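PDB 4M7S: S-adenosyl-L-methionine-dependent 2-deoxy-scyllo-inosamine dehydrogenase from Bacillus circulans, which catalyses the radical S-adenosyl-L-methionine-dependent two-electron oxidation of 2-deoxy-scyllo-inosamine to amino-dideoxy-scyllo-inosose in butirosin biosynthesis, using two [4Fe-4S] clusters. Local coordinates for residues Glu64-Asp72 against Ile89-Arg100; Ile8-Cys16 against Thr33-Tyr41. All coordinates share one frame; numbering follows the deposited sequence.

Contact 1 of 2, residues Glu64-Asp72 against Ile89-Arg100; sequences EPLLCKNLD and IYTNGDFLTEKR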
loop_
_atom_site.group_PDB
_atom_site.type_symbol
_atom_site.label_atom_id
_atom_site.label_comp_id
_atom_site.label_asym_id
_atom_site.label_seq_id
_atom_site.Cartn_x
_atom_site.Cartn_y
_atom_site.Cartn_z
ATOM N N GLU A 64 6.271 7.023 7.099
ATOM C CA GLU A 64 7.382 6.145 7.434
ATOM C C GLU A 64 6.921 5.120 8.462
ATOM O O GLU A 64 6.582 5.489 9.593
ATOM C CB GLU A 64 8.532 6.981 8.013
ATOM C CG GLU A 64 9.699 6.155 8.509
ATOM C CD GLU A 64 10.183 5.144 7.468
ATOM O OE1 GLU A 64 10.492 3.995 7.859
ATOM O OE2 GLU A 64 10.271 5.505 6.270
ATOM N N PRO A 65 6.904 3.827 8.087
ATOM C CA PRO A 65 6.371 2.830 9.025
ATOM C C PRO A 65 7.207 2.682 10.302
ATOM O O PRO A 65 6.640 2.383 11.348
ATOM C CB PRO A 65 6.368 1.522 8.209
ATOM C CG PRO A 65 7.382 1.745 7.110
ATOM C CD PRO A 65 7.338 3.234 6.807
ATOM N N LEU A 66 8.518 2.893 10.234
ATOM C CA LEU A 66 9.352 2.780 11.441
ATOM C C LEU A 66 9.078 3.876 12.475
ATOM O O LEU A 66 9.639 3.858 13.575
ATOM C CB LEU A 66 10.845 2.742 11.101
ATOM C CG LEU A 66 11.375 1.582 10.254
ATOM C CD1 LEU A 66 12.812 1.275 10.631
ATOM C CD2 LEU A 66 10.535 0.338 10.395
ATOM N N LEU A 67 8.228 4.835 12.117
ATOM C CA LEU A 67 7.808 5.872 13.052
ATOM C C LEU A 67 6.586 5.417 13.845
ATOM O O LEU A 67 6.217 6.029 14.837
ATOM C CB LEU A 67 7.489 7.176 12.318
ATOM C CG LEU A 67 8.638 8.167 12.130
ATOM C CD1 LEU A 67 8.171 9.448 11.434
ATOM C CD2 LEU A 67 9.224 8.495 13.487
ATOM N N CYS A 68 5.952 4.342 13.394
ATOM C CA CYS A 68 4.750 3.847 14.043
ATOM C C CYS A 68 5.130 3.261 15.394
ATOM O O CYS A 68 5.949 2.338 15.466
ATOM C CB CYS A 68 4.105 2.762 13.175
ATOM S SG CYS A 68 2.620 2.041 13.896
ATOM N N LYS A 69 4.540 3.773 16.468
ATOM C CA LYS A 69 4.934 3.316 17.798
ATOM C C LYS A 69 4.444 1.896 18.084
ATOM O O LYS A 69 4.971 1.227 18.966
ATOM C CB LYS A 69 4.495 4.300 18.886
ATOM C CG LYS A 69 3.011 4.354 19.214
ATOM C CD LYS A 69 2.735 5.574 20.108
ATOM C CE LYS A 69 1.433 5.457 20.898
ATOM N NZ LYS A 69 0.193 5.720 20.104
ATOM N N ASN A 70 3.463 1.438 17.305
ATOM C CA ASN A 70 2.888 0.103 17.473
ATOM C C ASN A 70 3.365 -0.864 16.407
ATOM O O ASN A 70 2.770 -1.924 16.235
ATOM C CB ASN A 70 1.358 0.153 17.395
ATOM C CG ASN A 70 0.729 0.711 18.640
ATOM O OD1 ASN A 70 1.044 0.289 19.751
ATOM N ND2 ASN A 70 -0.178 1.668 18.467
ATOM N N LEU A 71 4.425 -0.508 15.688
ATOM C CA LEU A 71 4.859 -1.333 14.564
ATOM C C LEU A 71 5.130 -2.803 14.935
ATOM O O LEU A 71 4.669 -3.706 14.244
ATOM C CB LEU A 71 6.069 -0.725 13.848
ATOM C CG LEU A 71 6.403 -1.514 12.575
ATOM C CD1 LEU A 71 5.287 -1.374 11.540
ATOM C CD2 LEU A 71 7.756 -1.117 11.999
ATOM N N ASP A 72 5.861 -3.046 16.017
ATOM C CA ASP A 72 6.183 -4.424 16.395
ATOM C C ASP A 72 4.920 -5.233 16.645
ATOM O O ASP A 72 4.808 -6.369 16.194
ATOM C CB ASP A 72 7.064 -4.475 17.650
ATOM C CG ASP A 72 8.487 -3.985 17.396
ATOM O OD1 ASP A 72 8.824 -3.661 16.236
ATOM O OD2 ASP A 72 9.268 -3.927 18.371
ATOM N N ILE A 89 8.464 -4.275 4.462
ATOM C CA ILE A 89 8.635 -2.901 4.928
ATOM C C ILE A 89 9.230 -2.028 3.820
ATOM O O ILE A 89 10.298 -2.340 3.281
ATOM C CB ILE A 89 9.564 -2.818 6.159
ATOM C CG1 ILE A 89 8.883 -3.396 7.399
ATOM C CG2 ILE A 89 9.970 -1.357 6.429
ATOM C CD1 ILE A 89 7.834 -2.482 7.987
ATOM N N TYR A 90 8.541 -0.944 3.474
ATOM C CA TYR A 90 9.127 0.076 2.619
ATOM C C TYR A 90 9.497 1.250 3.532
ATOM O O TYR A 90 8.628 1.829 4.189
ATOM C CB TYR A 90 8.130 0.519 1.557
ATOM C CG TYR A 90 7.735 -0.561 0.559
ATOM C CD1 TYR A 90 6.818 -1.551 0.893
ATOM C CD2 TYR A 90 8.265 -0.572 -0.720
ATOM C CE1 TYR A 90 6.442 -2.528 -0.024
ATOM C CE2 TYR A 90 7.894 -1.539 -1.646
ATOM C CZ TYR A 90 6.986 -2.513 -1.289
ATOM O OH TYR A 90 6.620 -3.476 -2.202
ATOM N N THR A 91 10.780 1.596 3.585
ATOM C CA THR A 91 11.238 2.582 4.566
ATOM C C THR A 91 12.314 3.510 3.996
ATOM O O THR A 91 13.068 3.099 3.117
ATOM C CB THR A 91 11.769 1.863 5.830
ATOM O OG1 THR A 91 12.243 2.829 6.778
ATOM C CG2 THR A 91 12.903 0.893 5.468
ATOM N N ASN A 92 12.390 4.755 4.479
ATOM C CA ASN A 92 13.493 5.629 4.077
ATOM C C ASN A 92 14.801 5.251 4.760
ATOM O O ASN A 92 15.858 5.792 4.428
ATOM C CB ASN A 92 13.192 7.125 4.275
ATOM C CG ASN A 92 12.831 7.482 5.708
ATOM O OD1 ASN A 92 13.332 6.882 6.668
ATOM N ND2 ASN A 92 11.938 8.462 5.859
ATOM N N GLY A 93 14.718 4.340 5.728
ATOM C CA GLY A 93 15.902 3.806 6.385
ATOM C C GLY A 93 16.441 4.593 7.575
ATOM O O GLY A 93 17.286 4.082 8.309
ATOM N N ASP A 94 15.964 5.820 7.782
ATOM C CA ASP A 94 16.542 6.684 8.818
ATOM C C ASP A 94 16.374 6.137 10.241
ATOM O O ASP A 94 17.095 6.532 11.158
ATOM C CB ASP A 94 15.948 8.088 8.738
ATOM C CG ASP A 94 16.177 8.741 7.389
ATOM O OD1 ASP A 94 17.158 8.370 6.708
ATOM O OD2 ASP A 94 15.378 9.624 7.014
ATOM N N PHE A 95 15.402 5.249 10.417
ATOM C CA PHE A 95 15.141 4.628 11.712
ATOM C C PHE A 95 15.537 3.153 11.760
ATOM O O PHE A 95 15.393 2.504 12.794
ATOM C CB PHE A 95 13.660 4.774 12.084
ATOM C CG PHE A 95 13.272 6.172 12.469
ATOM C CD1 PHE A 95 13.355 6.584 13.787
ATOM C CD2 PHE A 95 12.830 7.073 11.513
ATOM C CE1 PHE A 95 13.003 7.880 14.154
ATOM C CE2 PHE A 95 12.481 8.370 11.864
ATOM C CZ PHE A 95 12.570 8.775 13.191
ATOM N N LEU A 96 16.043 2.631 10.646
ATOM C CA LEU A 96 16.373 1.210 10.544
ATOM C C LEU A 96 17.758 0.865 11.096
ATOM O O LEU A 96 18.716 0.717 10.340
ATOM C CB LEU A 96 16.259 0.731 9.092
ATOM C CG LEU A 96 16.281 -0.787 8.886
ATOM C CD1 LEU A 96 15.206 -1.454 9.726
ATOM C CD2 LEU A 96 16.092 -1.127 7.414
ATOM N N THR A 97 17.858 0.730 12.415
ATOM C CA THR A 97 19.086 0.253 13.032
ATOM C C THR A 97 19.181 -1.239 12.784
ATOM O O THR A 97 18.225 -1.856 12.301
ATOM C CB THR A 97 19.082 0.494 14.548
ATOM O OG1 THR A 97 17.938 -0.141 15.130
ATOM C CG2 THR A 97 19.054 1.990 14.861
ATOM N N GLU A 98 20.320 -1.831 13.116
ATOM C CA GLU A 98 20.466 -3.273 12.992
ATOM C C GLU A 98 19.513 -3.996 13.950
ATOM O O GLU A 98 18.950 -5.049 13.624
ATOM C CB GLU A 98 21.914 -3.679 13.265
ATOM C CG GLU A 98 22.158 -5.166 13.148
ATOM C CD GLU A 98 21.984 -5.683 11.733
ATOM O OE1 GLU A 98 21.733 -6.899 11.572
ATOM O OE2 GLU A 98 22.106 -4.878 10.785
ATOM N N LYS A 99 19.330 -3.413 15.132
ATOM C CA LYS A 99 18.408 -3.956 16.126
ATOM C C LYS A 99 16.950 -3.981 15.657
ATOM O O LYS A 99 16.269 -5.003 15.803
ATOM C CB LYS A 99 18.539 -3.163 17.426
ATOM C CG LYS A 99 17.712 -3.685 18.574
ATOM C CD LYS A 99 18.193 -3.031 19.871
ATOM C CE LYS A 99 17.041 -2.713 20.798
ATOM N NZ LYS A 99 16.571 -3.910 21.530
ATOM N N ARG A 100 16.459 -2.869 15.114
ATOM C CA ARG A 100 15.099 -2.844 14.552
ATOM C C ARG A 100 14.969 -3.874 13.432
ATOM O O ARG A 100 13.959 -4.572 13.319
ATOM C CB ARG A 100 14.732 -1.454 14.005
ATOM C CG ARG A 100 14.609 -0.364 15.062
ATOM C CD ARG A 100 13.511 -0.669 16.084
ATOM N NE ARG A 100 12.154 -0.479 15.559
ATOM C CZ ARG A 100 11.176 -1.384 15.651
ATOM N NH1 ARG A 100 11.392 -2.561 16.237
ATOM N NH2 ARG A 100 9.973 -1.113 15.166
HETATM O O HOH W 1 13.119 4.981 8.725
HETATM O O HOH W 2 11.646 2.257 14.721
#
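Glu-64 and the turn after strand 86-91 make the tight end of this contact. Glu-64 bends at chi2 (51°), which swings its carboxylate onto Thr-91 and Asn-92. Its OE2 takes the amide of Asn-92 on the syn side, N to OE2 2.9 Å and nearly straight at 173°, while Thr-91 OG1 donates to OE1 in a very short bond whose exact length is doubtful. That hydroxyl links the carboxylate to the turn, since it also accepts from Gly-93 N, an ST turn. A water joins in, donating to Asn-92 OD1 (2.8 Å) and accepting from Phe-95 N; Asn-92 ND2 is held by Asn-17, and the residue touches the iron-sulfur cluster. Leu-66 packs beside this group, its CD1 3.7 Å from Leu-96 CD1 and its CB 3.6 Å from Phe-95 CB.

The outer side is more open to solvent. Leu-67 CD2 lies close, 3.4 Å from CZ of the partly exposed Phe-95 ring, and Arg-100 reaches Asp-72 end-on: NH1 (2.8 Å) and NH2 (3.0 Å) both point at OD1, which lies in the guanidinium plane. A second water bridges Arg-100 NE to Leu-66 O.

Within the beta-alpha-beta unit 56-58, 71-81, 86-91, helix 98-107 meets Leu-66 and Leu-71 through Leu-104, and strand 111-116 meets Ile-89 through Phe-112.

Contact 2 of 2, residues Ile8-Cys16 against Thr33-Tyr41; sequences IEVEVNSQC and TGEMDPALY. With SF4 (iron/sulfur cluster), chain C; IMD (imidazole), chain F.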
loop_
_atom_site.group_PDB
_atom_site.type_symbol
_atom_site.label_atom_id
_atom_site.label_comp_id
_atom_site.label_asym_id
_atom_site.label_seq_id
_atom_site.Cartn_x
_atom_site.Cartn_y
_atom_site.Cartn_z
ATOM N N ILE A 8 -1.830 -5.542 -0.201
ATOM C CA ILE A 8 -2.572 -4.532 0.537
ATOM C C ILE A 8 -1.591 -3.615 1.256
ATOM O O ILE A 8 -0.668 -4.091 1.927
ATOM C CB ILE A 8 -3.594 -5.144 1.521
ATOM C CG1 ILE A 8 -4.293 -4.037 2.313
ATOM C CG2 ILE A 8 -2.929 -6.143 2.476
ATOM C CD1 ILE A 8 -5.573 -4.494 2.965
ATOM N N GLU A 9 -1.784 -2.304 1.095
ATOM C CA GLU A 9 -0.914 -1.307 1.708
ATOM C C GLU A 9 -1.660 -0.658 2.849
ATOM O O GLU A 9 -2.740 -0.103 2.639
ATOM C CB GLU A 9 -0.545 -0.213 0.702
ATOM C CG GLU A 9 0.756 -0.414 -0.028
ATOM C CD GLU A 9 1.076 0.746 -0.949
ATOM O OE1 GLU A 9 0.856 1.901 -0.535
ATOM O OE2 GLU A 9 1.528 0.502 -2.085
ATOM N N VAL A 10 -1.087 -0.721 4.050
ATOM C CA VAL A 10 -1.758 -0.215 5.243
ATOM C C VAL A 10 -1.022 1.000 5.818
ATOM O O VAL A 10 0.143 0.901 6.219
ATOM C CB VAL A 10 -1.869 -1.306 6.303
ATOM C CG1 VAL A 10 -2.743 -0.847 7.462
ATOM C CG2 VAL A 10 -2.463 -2.578 5.688
ATOM N N GLU A 11 -1.701 2.142 5.858
ATOM C CA GLU A 11 -1.124 3.344 6.452
ATOM C C GLU A 11 -1.172 3.265 7.982
ATOM O O GLU A 11 -2.010 3.913 8.621
ATOM C CB GLU A 11 -1.878 4.586 5.962
ATOM C CG GLU A 11 -1.143 5.902 6.173
ATOM C CD GLU A 11 -1.934 7.100 5.668
ATOM O OE1 GLU A 11 -3.192 7.037 5.659
ATOM O OE2 GLU A 11 -1.291 8.098 5.273
ATOM N N VAL A 12 -0.278 2.476 8.577
ATOM C CA VAL A 12 -0.259 2.346 10.045
ATOM C C VAL A 12 0.161 3.656 10.730
ATOM O O VAL A 12 -0.078 3.856 11.918
ATOM C CB VAL A 12 0.602 1.154 10.518
ATOM C CG1 VAL A 12 0.115 -0.134 9.858
ATOM C CG2 VAL A 12 2.085 1.391 10.203
ATOM N N ASN A 13 0.791 4.550 9.975
ATOM C CA ASN A 13 0.979 5.914 10.451
ATOM C C ASN A 13 1.159 6.849 9.270
ATOM O O ASN A 13 1.689 6.452 8.235
ATOM C CB ASN A 13 2.159 6.013 11.415
ATOM C CG ASN A 13 3.484 5.925 10.714
ATOM O OD1 ASN A 13 3.841 4.871 10.186
ATOM N ND2 ASN A 13 4.234 7.032 10.704
ATOM N N SER A 14 0.731 8.096 9.425
ATOM C CA SER A 14 0.643 9.002 8.276
ATOM C C SER A 14 1.818 9.975 8.166
ATOM O O SER A 14 2.009 10.601 7.128
ATOM C CB SER A 14 -0.654 9.795 8.353
ATOM O OG SER A 14 -0.670 10.577 9.532
ATOM N N GLN A 15 2.596 10.115 9.234
ATOM C CA GLN A 15 3.708 11.065 9.211
ATOM C C GLN A 15 4.954 10.407 8.639
ATOM O O GLN A 15 5.187 9.216 8.828
ATOM C CB GLN A 15 4.016 11.647 10.609
ATOM C CG GLN A 15 5.105 12.750 10.588
ATOM C CD GLN A 15 5.379 13.408 11.945
ATOM O OE1 GLN A 15 5.451 12.738 12.979
ATOM N NE2 GLN A 15 5.545 14.728 11.936
ATOM N N CYS A 16 5.743 11.196 7.926
ATOM C CA CYS A 16 7.093 10.801 7.568
ATOM C C CYS A 16 8.080 11.835 8.092
ATOM O O CYS A 16 7.747 13.018 8.188
ATOM C CB CYS A 16 7.243 10.694 6.058
ATOM S SG CYS A 16 8.934 10.302 5.636
ATOM N N THR A 33 -5.210 11.397 11.291
ATOM C CA THR A 33 -4.385 11.568 12.483
ATOM C C THR A 33 -2.974 11.036 12.245
ATOM O O THR A 33 -2.655 10.584 11.144
ATOM C CB THR A 33 -5.008 10.859 13.713
ATOM O OG1 THR A 33 -4.961 9.436 13.534
ATOM C CG2 THR A 33 -6.455 11.297 13.908
ATOM N N GLY A 34 -2.134 11.095 13.277
ATOM C CA GLY A 34 -0.785 10.564 13.194
ATOM C C GLY A 34 -0.737 9.045 13.066
ATOM O O GLY A 34 -0.139 8.507 12.135
ATOM N N GLU A 35 -1.356 8.334 14.001
ATOM C CA GLU A 35 -1.251 6.882 13.963
ATOM C C GLU A 35 -2.554 6.118 13.876
ATOM O O GLU A 35 -3.578 6.541 14.406
ATOM C CB GLU A 35 -0.427 6.365 15.129
ATOM C CG GLU A 35 0.800 5.632 14.660
ATOM C CD GLU A 35 1.804 5.462 15.752
ATOM O OE1 GLU A 35 1.650 4.494 16.524
ATOM O OE2 GLU A 35 2.729 6.299 15.845
HETATM N N MSE A 36 -2.498 4.972 13.211
HETATM C CA MSE A 36 -3.685 4.138 13.108
HETATM C C MSE A 36 -4.087 3.593 14.479
HETATM O O MSE A 36 -3.248 3.097 15.227
HETATM C CB MSE A 36 -3.472 2.990 12.119
HETATM C CG MSE A 36 -4.695 2.095 12.013
HETATM SE SE MSE A 36 -4.543 0.687 10.691
HETATM C CE MSE A 36 -4.672 1.777 9.068
ATOM N N ASP A 37 -5.367 3.729 14.812
ATOM C CA ASP A 37 -5.936 3.110 16.010
ATOM C C ASP A 37 -5.627 1.606 16.002
ATOM O O ASP A 37 -5.939 0.919 15.041
ATOM C CB ASP A 37 -7.453 3.350 16.036
ATOM C CG ASP A 37 -8.107 2.919 17.350
ATOM O OD1 ASP A 37 -7.542 2.075 18.073
ATOM O OD2 ASP A 37 -9.208 3.425 17.657
ATOM N N PRO A 38 -4.981 1.094 17.066
ATOM C CA PRO A 38 -4.697 -0.350 17.118
ATOM C C PRO A 38 -5.956 -1.204 17.002
ATOM O O PRO A 38 -5.902 -2.308 16.470
ATOM C CB PRO A 38 -4.034 -0.543 18.494
ATOM C CG PRO A 38 -4.201 0.770 19.224
ATOM C CD PRO A 38 -4.340 1.826 18.172
ATOM N N ALA A 39 -7.081 -0.689 17.484
ATOM C CA ALA A 39 -8.357 -1.357 17.301
ATOM C C ALA A 39 -8.716 -1.453 15.819
ATOM O O ALA A 39 -9.302 -2.439 15.378
ATOM C CB ALA A 39 -9.432 -0.625 18.039
ATOM N N LEU A 40 -8.387 -0.420 15.050
ATOM C CA LEU A 40 -8.693 -0.440 13.616
ATOM C C LEU A 40 -7.794 -1.440 12.905
ATOM O O LEU A 40 -8.236 -2.159 12.000
ATOM C CB LEU A 40 -8.555 0.949 12.984
ATOM C CG LEU A 40 -8.942 1.037 11.497
ATOM C CD1 LEU A 40 -10.421 0.692 11.304
ATOM C CD2 LEU A 40 -8.627 2.418 10.924
ATOM N N TYR A 41 -6.527 -1.488 13.304
ATOM C CA TYR A 41 -5.612 -2.455 12.723
ATOM C C TYR A 41 -6.041 -3.873 13.088
ATOM O O TYR A 41 -5.903 -4.792 12.278
ATOM C CB TYR A 41 -4.168 -2.216 13.165
ATOM C CG TYR A 41 -3.183 -3.091 12.411
ATOM C CD1 TYR A 41 -2.710 -2.706 11.162
ATOM C CD2 TYR A 41 -2.754 -4.306 12.933
ATOM C CE1 TYR A 41 -1.827 -3.498 10.458
ATOM C CE2 TYR A 41 -1.854 -5.109 12.239
ATOM C CZ TYR A 41 -1.396 -4.687 11.004
ATOM O OH TYR A 41 -0.519 -5.465 10.296
HETATM FE FE1 SF4 C . 8.794 10.451 3.236
HETATM FE FE2 SF4 C . 10.214 11.414 1.201
HETATM FE FE3 SF4 C . 7.605 11.023 0.892
HETATM FE FE4 SF4 C . 9.232 8.864 1.105
HETATM S S1 SF4 C . 9.209 10.386 -0.613
HETATM S S2 SF4 C . 7.229 9.147 2.178
HETATM S S3 SF4 C . 10.839 9.661 2.554
HETATM S S4 SF4 C . 8.575 12.564 2.317
HETATM N N1 IMD F . -10.005 2.779 19.896
HETATM C C2 IMD F . -9.688 2.282 21.108
HETATM N N3 IMD F . -10.575 2.760 22.013
HETATM C C4 IMD F . -11.451 3.566 21.368
HETATM C C5 IMD F . -11.090 3.576 20.025
HETATM O O HOH W 3 3.055 8.944 11.952
#
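The chain leaving strand 7-10 runs into the first cysteine of the radical SAM cluster loop, and here it is paired with the stretch that leads into helix 38-50. Asn-13 and Glu-35 form a single beta bridge. Its two flanking bonds run in opposite senses: Met-36 N gives to Val-12 O, nearly straight at 172° but coming from above the carbonyl plane, and Ser-14 N gives to Gly-34 O at 2.9 Å. Ser-14 adds a third bond. With chi1 at 61°, OG sits between its own backbone N and carbonyl carbon and donates to Thr-33 O at 2.6 Å. A water accepts from Asn-13 ND2 and Gln-15 N and donates to Gly-34 O, extending the polar seam; ND2 also bonds to Glu-64 O.

On the buried side the contact is apolar. Met-36, present as selenomethionine, is extended through chi2 and then bent at chi3 (-72°). This lays Met-36 CE 3.6 Å from Val-10 CG1, and the Val-10 and Met-36 side chains cross at about a right angle. Met-36 CE is also 3.4 Å from Glu-11 O. Its SE lies at the edge of the Tyr-41 ring, in the ring plane. Val-10 CG1 also meets that ring at its edge, whereas Val-12 CG1 approaches CE1 obliquely at 3.9 Å.

Farther along each segment, Cys-16 SG binds iron FE1 of the cluster at 2.4 Å, and Asp-37 OD1 accepts from Ala-39 N as the N-cap of helix 38-50. An imidazole, probably from the crystallisation liquor, sits against the same carboxylate.

Strand 7-10 lies between strands 56-58 and 175-178 in the sheet. Helix 38-50 covers Ile-8 and Val-10 through Leu-44, and helix 71-81 contributes Phe-74, which stacks on Tyr-41 and touches Val-12.

How the contacts relate
Both contacts reach the same mixed sheet near the cluster that binds S-adenosyl-L-methionine, and their centres are about 13 Å apart. Each has a buried part and a more open one, though contact 2 lies nearer the centre of the chain. Contact 1 relies on side chains: a carboxylate holding a turn, leucine packing and an outer salt bridge. Contact 2 leans on backbone pairing, with a hydrophobic patch beneath. They meet directly, since Glu-64 N lies 3.0 Å from Gln-15 O and Lys-69 N lies 3.0 Å from Glu-35 OE1, both probable hydrogen bonds. At the cluster, Asn-92 from contact 1 packs against the cluster ligand Cys-16 from contact 2.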